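PDB 4XBZ: EvdO1 from Micromonospora carbonacea, which probably catalyses an oxidative cyclisation in orthosomycin biosynthesis, as a metal-dependent oxygenase of the phytanoyl-CoA dioxygenase family. Local coordinates for residues I278-Q283 with V316-I321; N138-W143 with F304-A309; A188-C193 with P227-P232. All coordinates share one frame; numbering follows the deposited sequence.

Overall arrangement
Contacts 1 and 2 lie on the same side of the chain's centre and contact 3 on the opposite side. The centres of contacts 1 and 2 are about 12 Å apart and the two touch. Helix 275-293 joins them: it carries 278-283, and its Q282 NE2 lies 3.2 Å from Y306 OH of contact 2, a probable hydrogen bond. Contact 3 is remote, its centre about 37 Å from that of contact 1 and about 29 Å from that of contact 2. It lies at the edge of the minor sheet of the double-stranded beta helix. That fold holds the nickel ion on H160, D162 and H244, about 12 Å from the side chain of A228.

Contact 1: residues I278-Q283 with V316-I321; sequences IGLKQQ and VDRPEI
Q283 and I321 carry most of this contact, with L280 and R318 beside them. One hydrogen bond crosses it. The backbone N of I321 donates to Q283 OE1 at 3.3 Å, with an N-H...O angle of 154°. The bond is long, and the donor sits above the amide carbonyl plane. The Q283 chain runs extended beyond CG (chi2 -161°), which carries the amide out to the loop backbone.

The other contacts between the two segments are van der Waals. The Q283 and I321 side chains lie alongside one another and run opposite ways. I321 CG2 packs against the amide, 3.5 Å from Q283 NE2, while I321 CD1 reaches back to Q283 CB at 3.7 Å. Both branches of the isoleucine therefore lie along the glutamine. L280 adds one methyl, CD2, which rests 3.9 Å from I321 CG2 and 4.0 Å from R318 CB.

F326 touches both L280 and I321, and W315 packs on Q283. R318 bends at chi2, and its guanidinium runs away from 278-283 toward E276, earlier on the same helix, with which NE makes a long, weak ion pair. The arrangement is helix-to-loop packing: the irregular C-terminal segment folds back against helix 275-293, which follows the last core strand, 256-263, by way of helix 264-270.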
loop_
_atom_site.group_PDB
_atom_site.type_symbol
_atom_site.label_atom_id
_atom_site.label_comp_id
_atom_site.label_asym_id
_atom_site.label_seq_id
_atom_site.Cartn_x
_atom_site.Cartn_y
_atom_site.Cartn_z
ATOM N N ILE A 278 -7.956 -15.305 -10.530
ATOM C CA ILE A 278 -8.426 -14.190 -9.713
ATOM C C ILE A 278 -9.854 -14.394 -9.197
ATOM O O ILE A 278 -10.112 -14.291 -7.997
ATOM C CB ILE A 278 -8.359 -12.854 -10.506
ATOM C CG1 ILE A 278 -6.930 -12.581 -10.990
ATOM C CG2 ILE A 278 -8.908 -11.694 -9.672
ATOM C CD1 ILE A 278 -6.761 -11.280 -11.713
ATOM N N GLY A 279 -10.781 -14.690 -10.103
ATOM C CA GLY A 279 -12.161 -14.902 -9.709
ATOM C C GLY A 279 -12.332 -16.060 -8.741
ATOM O O GLY A 279 -13.137 -15.983 -7.813
ATOM N N LEU A 280 -11.566 -17.133 -8.950
ATOM C CA LEU A 280 -11.684 -18.323 -8.115
ATOM C C LEU A 280 -11.196 -18.040 -6.689
ATOM O O LEU A 280 -11.841 -18.442 -5.708
ATOM C CB LEU A 280 -10.918 -19.497 -8.742
ATOM C CG LEU A 280 -11.435 -19.852 -10.145
ATOM C CD1 LEU A 280 -10.519 -20.824 -10.894
ATOM C CD2 LEU A 280 -12.851 -20.390 -10.072
ATOM N N LYS A 281 -10.075 -17.329 -6.563
ATOM C CA LYS A 281 -9.560 -17.028 -5.236
ATOM C C LYS A 281 -10.435 -16.010 -4.517
ATOM O O LYS A 281 -10.549 -16.051 -3.290
ATOM C CB LYS A 281 -8.108 -16.551 -5.306
ATOM C CG LYS A 281 -7.171 -17.590 -5.884
ATOM C CD LYS A 281 -7.456 -19.006 -5.323
ATOM C CE LYS A 281 -7.225 -19.109 -3.796
ATOM N NZ LYS A 281 -5.786 -19.311 -3.413
ATOM N N GLN A 282 -11.077 -15.118 -5.270
ATOM C CA GLN A 282 -12.065 -14.224 -4.679
ATOM C C GLN A 282 -13.203 -15.035 -4.063
ATOM O O GLN A 282 -13.708 -14.704 -2.987
ATOM C CB GLN A 282 -12.612 -13.239 -5.723
ATOM C CG GLN A 282 -11.646 -12.108 -6.068
ATOM C CD GLN A 282 -12.142 -11.227 -7.204
ATOM O OE1 GLN A 282 -12.708 -11.709 -8.184
ATOM N NE2 GLN A 282 -11.919 -9.935 -7.082
ATOM N N GLN A 283 -13.601 -16.093 -4.762
ATOM C CA GLN A 283 -14.638 -16.995 -4.274
ATOM C C GLN A 283 -14.161 -17.725 -3.013
ATOM O O GLN A 283 -14.932 -17.903 -2.064
ATOM C CB GLN A 283 -15.036 -18.018 -5.342
ATOM C CG GLN A 283 -15.841 -17.494 -6.543
ATOM C CD GLN A 283 -16.563 -18.636 -7.252
ATOM O OE1 GLN A 283 -17.413 -19.298 -6.658
ATOM N NE2 GLN A 283 -16.197 -18.897 -8.499
ATOM N N VAL A 316 -18.213 -14.204 -9.999
ATOM C CA VAL A 316 -19.429 -14.751 -10.572
ATOM C C VAL A 316 -19.122 -15.301 -11.962
ATOM O O VAL A 316 -19.983 -15.896 -12.600
ATOM C CB VAL A 316 -20.555 -13.690 -10.644
ATOM C CG1 VAL A 316 -20.779 -13.056 -9.268
ATOM C CG2 VAL A 316 -20.227 -12.628 -11.692
ATOM N N ASP A 317 -17.883 -15.103 -12.414
ATOM C CA ASP A 317 -17.444 -15.512 -13.756
ATOM C C ASP A 317 -17.461 -17.016 -13.963
ATOM O O ASP A 317 -17.535 -17.498 -15.094
ATOM C CB ASP A 317 -16.030 -15.014 -14.044
ATOM C CG ASP A 317 -15.967 -13.525 -14.277
ATOM O OD1 ASP A 317 -16.937 -12.817 -13.913
ATOM O OD2 ASP A 317 -14.935 -13.066 -14.817
ATOM N N ARG A 318 -17.348 -17.751 -12.866
ATOM C CA ARG A 318 -17.323 -19.203 -12.917
ATOM C C ARG A 318 -18.445 -19.711 -12.017
ATOM O O ARG A 318 -18.930 -18.972 -11.150
ATOM C CB ARG A 318 -15.948 -19.752 -12.477
ATOM C CG ARG A 318 -14.995 -20.151 -13.627
ATOM C CD ARG A 318 -14.816 -19.024 -14.639
ATOM N NE ARG A 318 -13.942 -19.366 -15.763
ATOM C CZ ARG A 318 -13.865 -18.659 -16.895
ATOM N NH1 ARG A 318 -14.619 -17.573 -17.064
ATOM N NH2 ARG A 318 -13.039 -19.036 -17.863
ATOM N N PRO A 319 -18.886 -20.962 -12.240
ATOM C CA PRO A 319 -19.871 -21.598 -11.355
ATOM C C PRO A 319 -19.330 -21.777 -9.936
ATOM O O PRO A 319 -18.111 -21.778 -9.753
ATOM C CB PRO A 319 -20.125 -22.950 -12.030
ATOM C CG PRO A 319 -18.945 -23.161 -12.948
ATOM C CD PRO A 319 -18.569 -21.803 -13.410
ATOM N N GLU A 320 -20.228 -21.908 -8.959
ATOM C CA GLU A 320 -19.855 -22.053 -7.551
ATOM C C GLU A 320 -18.703 -23.035 -7.345
ATOM O O GLU A 320 -18.768 -24.191 -7.777
ATOM C CB GLU A 320 -21.058 -22.517 -6.722
ATOM C CG GLU A 320 -22.233 -21.562 -6.714
ATOM C CD GLU A 320 -21.872 -20.203 -6.172
ATOM O OE1 GLU A 320 -21.420 -20.125 -5.007
ATOM O OE2 GLU A 320 -22.039 -19.209 -6.913
ATOM N N ILE A 321 -17.643 -22.570 -6.691
ATOM C CA ILE A 321 -16.505 -23.435 -6.431
ATOM C C ILE A 321 -16.933 -24.531 -5.455
ATOM O O ILE A 321 -17.737 -24.291 -4.543
ATOM C CB ILE A 321 -15.286 -22.654 -5.868
ATOM C CG1 ILE A 321 -15.646 -21.941 -4.559
ATOM C CG2 ILE A 321 -14.751 -21.668 -6.906
ATOM C CD1 ILE A 321 -14.452 -21.324 -3.848
#

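Contact 2: residues N138-W143 with F304-A309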
loop_
_atom_site.group_PDB
_atom_site.type_symbol
_atom_site.label_atom_id
_atom_site.label_comp_id
_atom_site.label_asym_id
_atom_site.label_seq_id
_atom_site.Cartn_x
_atom_site.Cartn_y
_atom_site.Cartn_z
ATOM N N ASN A 138 -8.332 -4.500 -3.597
ATOM C CA ASN A 138 -8.518 -5.612 -4.541
ATOM C C ASN A 138 -7.657 -6.815 -4.193
ATOM O O ASN A 138 -7.293 -7.601 -5.076
ATOM C CB ASN A 138 -8.193 -5.189 -5.982
ATOM C CG ASN A 138 -8.827 -3.863 -6.368
ATOM O OD1 ASN A 138 -9.997 -3.614 -6.085
ATOM N ND2 ASN A 138 -8.048 -3.002 -7.019
ATOM N N LEU A 139 -7.309 -6.942 -2.917
ATOM C CA LEU A 139 -6.478 -8.053 -2.466
ATOM C C LEU A 139 -7.099 -9.412 -2.817
ATOM O O LEU A 139 -8.309 -9.612 -2.729
ATOM C CB LEU A 139 -6.246 -7.975 -0.955
ATOM C CG LEU A 139 -7.419 -8.356 -0.059
ATOM C CD1 LEU A 139 -7.060 -9.595 0.785
ATOM C CD2 LEU A 139 -7.797 -7.193 0.825
ATOM N N ILE A 140 -6.261 -10.345 -3.231
ATOM C CA ILE A 140 -6.698 -11.727 -3.302
ATOM C C ILE A 140 -5.684 -12.615 -2.584
ATOM O O ILE A 140 -4.496 -12.291 -2.540
ATOM C CB ILE A 140 -6.891 -12.202 -4.752
ATOM C CG1 ILE A 140 -5.597 -12.066 -5.556
ATOM C CG2 ILE A 140 -8.025 -11.435 -5.425
ATOM C CD1 ILE A 140 -5.461 -13.132 -6.653
ATOM N N PRO A 141 -6.154 -13.721 -1.994
ATOM C CA PRO A 141 -5.257 -14.721 -1.397
ATOM C C PRO A 141 -4.624 -15.633 -2.457
ATOM O O PRO A 141 -5.328 -16.095 -3.356
ATOM C CB PRO A 141 -6.189 -15.513 -0.481
ATOM C CG PRO A 141 -7.550 -15.432 -1.195
ATOM C CD PRO A 141 -7.580 -14.041 -1.778
ATOM N N THR A 142 -3.324 -15.890 -2.372
ATOM C CA THR A 142 -2.685 -16.713 -3.386
ATOM C C THR A 142 -2.185 -18.018 -2.774
ATOM O O THR A 142 -2.970 -18.934 -2.544
ATOM C CB THR A 142 -1.526 -15.958 -4.100
ATOM O OG1 THR A 142 -0.597 -15.473 -3.130
ATOM C CG2 THR A 142 -2.067 -14.749 -4.931
ATOM N N TRP A 143 -0.887 -18.111 -2.526
ATOM C CA TRP A 143 -0.336 -19.243 -1.815
ATOM C C TRP A 143 -0.910 -19.321 -0.411
ATOM O O TRP A 143 -1.092 -18.296 0.255
ATOM C CB TRP A 143 1.201 -19.160 -1.776
ATOM C CG TRP A 143 1.860 -19.633 -3.060
ATOM C CD1 TRP A 143 2.388 -20.885 -3.308
ATOM C CD2 TRP A 143 2.038 -18.883 -4.276
ATOM N NE1 TRP A 143 2.881 -20.946 -4.593
ATOM C CE2 TRP A 143 2.680 -19.736 -5.207
ATOM C CE3 TRP A 143 1.730 -17.574 -4.664
ATOM C CZ2 TRP A 143 3.017 -19.317 -6.496
ATOM C CZ3 TRP A 143 2.060 -17.160 -5.953
ATOM C CH2 TRP A 143 2.697 -18.029 -6.853
ATOM N N PHE A 304 -14.977 -9.023 7.803
ATOM C CA PHE A 304 -14.376 -8.252 6.717
ATOM C C PHE A 304 -15.336 -8.043 5.535
ATOM O O PHE A 304 -15.959 -8.987 5.033
ATOM C CB PHE A 304 -13.087 -8.919 6.228
ATOM C CG PHE A 304 -12.392 -8.160 5.123
ATOM C CD1 PHE A 304 -11.922 -6.869 5.334
ATOM C CD2 PHE A 304 -12.201 -8.738 3.880
ATOM C CE1 PHE A 304 -11.288 -6.169 4.328
ATOM C CE2 PHE A 304 -11.561 -8.040 2.871
ATOM C CZ PHE A 304 -11.104 -6.760 3.096
ATOM N N ASP A 305 -15.434 -6.785 5.111
ATOM C CA ASP A 305 -16.266 -6.368 3.985
ATOM C C ASP A 305 -15.410 -6.238 2.724
ATOM O O ASP A 305 -14.796 -5.189 2.489
ATOM C CB ASP A 305 -16.962 -5.031 4.309
ATOM C CG ASP A 305 -17.991 -4.617 3.251
ATOM O OD1 ASP A 305 -18.518 -5.492 2.529
ATOM O OD2 ASP A 305 -18.286 -3.407 3.143
ATOM N N TYR A 306 -15.370 -7.299 1.917
ATOM C CA TYR A 306 -14.514 -7.342 0.722
ATOM C C TYR A 306 -15.141 -6.592 -0.470
ATOM O O TYR A 306 -16.136 -7.027 -1.041
ATOM C CB TYR A 306 -14.217 -8.792 0.345
ATOM C CG TYR A 306 -13.267 -8.976 -0.821
ATOM C CD1 TYR A 306 -12.041 -8.311 -0.885
ATOM C CD2 TYR A 306 -13.586 -9.845 -1.849
ATOM C CE1 TYR A 306 -11.168 -8.512 -1.976
ATOM C CE2 TYR A 306 -12.742 -10.054 -2.922
ATOM C CZ TYR A 306 -11.539 -9.401 -2.996
ATOM O OH TYR A 306 -10.732 -9.656 -4.098
ATOM N N GLN A 307 -14.537 -5.474 -0.847
ATOM C CA GLN A 307 -15.125 -4.577 -1.847
ATOM C C GLN A 307 -14.090 -4.073 -2.848
ATOM O O GLN A 307 -13.618 -2.954 -2.747
ATOM C CB GLN A 307 -15.799 -3.372 -1.164
ATOM C CG GLN A 307 -17.003 -3.723 -0.272
ATOM C CD GLN A 307 -18.183 -4.304 -1.056
ATOM O OE1 GLN A 307 -18.320 -4.075 -2.262
ATOM N NE2 GLN A 307 -19.031 -5.073 -0.372
ATOM N N PRO A 308 -13.714 -4.908 -3.815
ATOM C CA PRO A 308 -12.751 -4.405 -4.794
ATOM C C PRO A 308 -13.416 -3.528 -5.840
ATOM O O PRO A 308 -14.636 -3.472 -5.869
ATOM C CB PRO A 308 -12.194 -5.684 -5.421
ATOM C CG PRO A 308 -13.214 -6.697 -5.182
ATOM C CD PRO A 308 -13.901 -6.359 -3.910
ATOM N N ALA A 309 -12.633 -2.848 -6.670
ATOM C CA ALA A 309 -13.195 -2.093 -7.790
ATOM C C ALA A 309 -14.063 -3.007 -8.657
ATOM O O ALA A 309 -13.748 -4.189 -8.797
ATOM C CB ALA A 309 -12.100 -1.469 -8.617
#
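N138 and A309 meet where the C-terminal segment 304-309 passes the start of strand 139-147, a strand of the major sheet of the double-stranded beta helix. The tight part is polar. A309 N donates to N138 OD1 at 2.8 Å, with an N-H...O angle of 155° and the donor tilted 21° from the carbonyl plane. The same oxygen lies 3.1 Å from P308 CB, so the proline presses close beside the bond. E265 takes the other end of the amide, through ND2, which helps to fix its rotation.

The apolar part is looser. The F304 side chain reaches toward L139 from the loop, and L139 CD2 meets F304 CZ at 4.0 Å. L139 CG stays 4.2 Å from Y306 CE1. All the touching residues are buried. The second subunit lies beside N138 and A309 through its Y202, while helix 125-134 adjoins F304. The more open side is at D305 and Q307, whose side chains bond to each other and take no part in the contact.

The Y306 ring has P308 CD over the centre of one face. With CG anti to the backbone N (chi1 -176°), the ring extends toward the strand, and its OH makes a weak hydrogen bond of 2.8 Å to L139 O.

Contact 3: residues A188-C193 with P227-P232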
loop_
_atom_site.group_PDB
_atom_site.type_symbol
_atom_site.label_atom_id
_atom_site.label_comp_id
_atom_site.label_asym_id
_atom_site.label_seq_id
_atom_site.Cartn_x
_atom_site.Cartn_y
_atom_site.Cartn_z
ATOM N N ALA A 188 8.802 -18.469 18.394
ATOM C CA ALA A 188 10.053 -18.312 17.671
ATOM C C ALA A 188 10.928 -17.367 18.487
ATOM O O ALA A 188 10.952 -16.162 18.221
ATOM C CB ALA A 188 9.820 -17.759 16.265
ATOM N N PRO A 189 11.626 -17.915 19.504
ATOM C CA PRO A 189 12.559 -17.174 20.367
ATOM C C PRO A 189 13.732 -16.661 19.544
ATOM O O PRO A 189 13.868 -17.055 18.382
ATOM C CB PRO A 189 13.013 -18.227 21.389
ATOM C CG PRO A 189 12.843 -19.551 20.662
ATOM C CD PRO A 189 11.623 -19.368 19.797
ATOM N N GLU A 190 14.576 -15.807 20.109
ATOM C CA GLU A 190 15.646 -15.227 19.302
ATOM C C GLU A 190 16.699 -16.259 18.884
ATOM O O GLU A 190 17.409 -16.062 17.896
ATOM C CB GLU A 190 16.324 -14.077 20.035
ATOM C CG GLU A 190 17.257 -13.305 19.129
ATOM C CD GLU A 190 17.777 -12.042 19.762
ATOM O OE1 GLU A 190 17.016 -11.410 20.534
ATOM O OE2 GLU A 190 18.945 -11.683 19.485
ATOM N N ASP A 191 16.801 -17.367 19.608
ATOM C CA ASP A 191 17.771 -18.382 19.200
ATOM C C ASP A 191 17.188 -19.378 18.183
ATOM O O ASP A 191 17.879 -20.313 17.781
ATOM C CB ASP A 191 18.330 -19.133 20.427
ATOM C CG ASP A 191 17.239 -19.739 21.294
ATOM O OD1 ASP A 191 16.209 -19.064 21.530
ATOM O OD2 ASP A 191 17.411 -20.893 21.740
ATOM N N ASN A 192 15.934 -19.169 17.762
ATOM C CA ASN A 192 15.286 -20.002 16.735
ATOM C C ASN A 192 14.124 -19.264 16.057
ATOM O O ASN A 192 12.962 -19.475 16.403
ATOM C CB ASN A 192 14.783 -21.322 17.341
ATOM C CG ASN A 192 14.436 -22.384 16.271
ATOM O OD1 ASN A 192 14.218 -22.068 15.097
ATOM N ND2 ASN A 192 14.384 -23.644 16.685
ATOM N N CYS A 193 14.444 -18.407 15.089
ATOM C CA CYS A 193 13.462 -17.512 14.468
ATOM C C CYS A 193 13.927 -17.025 13.095
ATOM O O CYS A 193 15.033 -17.358 12.654
ATOM C CB CYS A 193 13.170 -16.297 15.368
ATOM S SG CYS A 193 14.556 -15.091 15.588
ATOM N N PRO A 227 15.888 -9.727 14.087
ATOM C CA PRO A 227 15.179 -10.988 14.295
ATOM C C PRO A 227 13.688 -10.763 14.443
ATOM O O PRO A 227 13.230 -9.711 14.912
ATOM C CB PRO A 227 15.784 -11.513 15.598
ATOM C CG PRO A 227 16.093 -10.242 16.375
ATOM C CD PRO A 227 16.381 -9.150 15.355
ATOM N N ALA A 228 12.933 -11.772 14.052
ATOM C CA ALA A 228 11.501 -11.729 14.188
ATOM C C ALA A 228 11.081 -12.586 15.380
ATOM O O ALA A 228 10.806 -13.783 15.218
ATOM C CB ALA A 228 10.854 -12.212 12.901
ATOM N N VAL A 229 11.019 -11.974 16.567
ATOM C CA VAL A 229 10.808 -12.724 17.807
ATOM C C VAL A 229 9.331 -12.857 18.172
ATOM O O VAL A 229 8.658 -11.883 18.500
ATOM C CB VAL A 229 11.573 -12.086 18.992
ATOM C CG1 VAL A 229 11.282 -12.850 20.293
ATOM C CG2 VAL A 229 13.071 -12.069 18.706
ATOM N N MET A 230 8.847 -14.097 18.147
ATOM C CA MET A 230 7.409 -14.380 18.089
ATOM C C MET A 230 6.842 -15.252 19.211
ATOM O O MET A 230 7.411 -16.298 19.555
ATOM C CB MET A 230 7.089 -15.069 16.757
ATOM C CG MET A 230 7.677 -14.356 15.587
ATOM S SD MET A 230 6.781 -12.832 15.332
ATOM C CE MET A 230 7.919 -11.972 14.316
ATOM N N GLN A 231 5.692 -14.833 19.734
ATOM C CA GLN A 231 4.877 -15.687 20.591
ATOM C C GLN A 231 3.800 -16.360 19.745
ATOM O O GLN A 231 3.443 -15.837 18.695
ATOM C CB GLN A 231 4.250 -14.876 21.729
ATOM C CG GLN A 231 5.267 -14.347 22.733
ATOM C CD GLN A 231 6.336 -15.364 23.054
ATOM O OE1 GLN A 231 6.049 -16.469 23.536
ATOM N NE2 GLN A 231 7.589 -15.008 22.764
ATOM N N PRO A 232 3.295 -17.534 20.176
ATOM C CA PRO A 232 2.254 -18.156 19.341
ATOM C C PRO A 232 1.007 -17.266 19.227
ATOM O O PRO A 232 0.628 -16.558 20.177
ATOM C CB PRO A 232 1.947 -19.472 20.068
ATOM C CG PRO A 232 3.236 -19.809 20.792
ATOM C CD PRO A 232 3.773 -18.444 21.238
#
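A188 lays its methyl group against the base of the M230 side chain, with A188 CB 3.9 Å from M230 CB. The two residues form a single antiparallel bridge, a hydrogen-bonded pair. A188 N donates to M230 O at 2.8 Å, with an N-H...O angle of 165°. M230 N returns a bond of 2.9 Å to A188 O, at 171°. A188 O also receives a CA-H...O contact from V229 CA at 3.5 Å, so two neighbouring residues converge on one oxygen. M230 bends at chi2, which leads its thioether away from the loop beyond CB and CG.

Beyond the bridge, the chain reverses in a type I beta turn from P189 to N192, closed by N192 N to P189 O. The turn brings C193 back toward 227-228. C193 SG, held between its backbone N and carbonyl carbon (chi1 68°), packs on P227 CB at 3.8 Å. C193 CB lies 3.5 Å from A228 O. The solvent side is thinner. There E190 CB touches V229 CG2 at 4.0 Å, and the extended E190 chain reaches P227, bringing E190 CD to 4.2 Å from P227 CG.

The contact continues the edge of the minor sheet. A228 bonds through its backbone to V194 at the start of strand 194-196, and W195 packs on E190 and P227. A228 and M230 rest on L236 of strand 235-239 in the major sheet, while P232 reaches L69 and Q73 of helix 66-86.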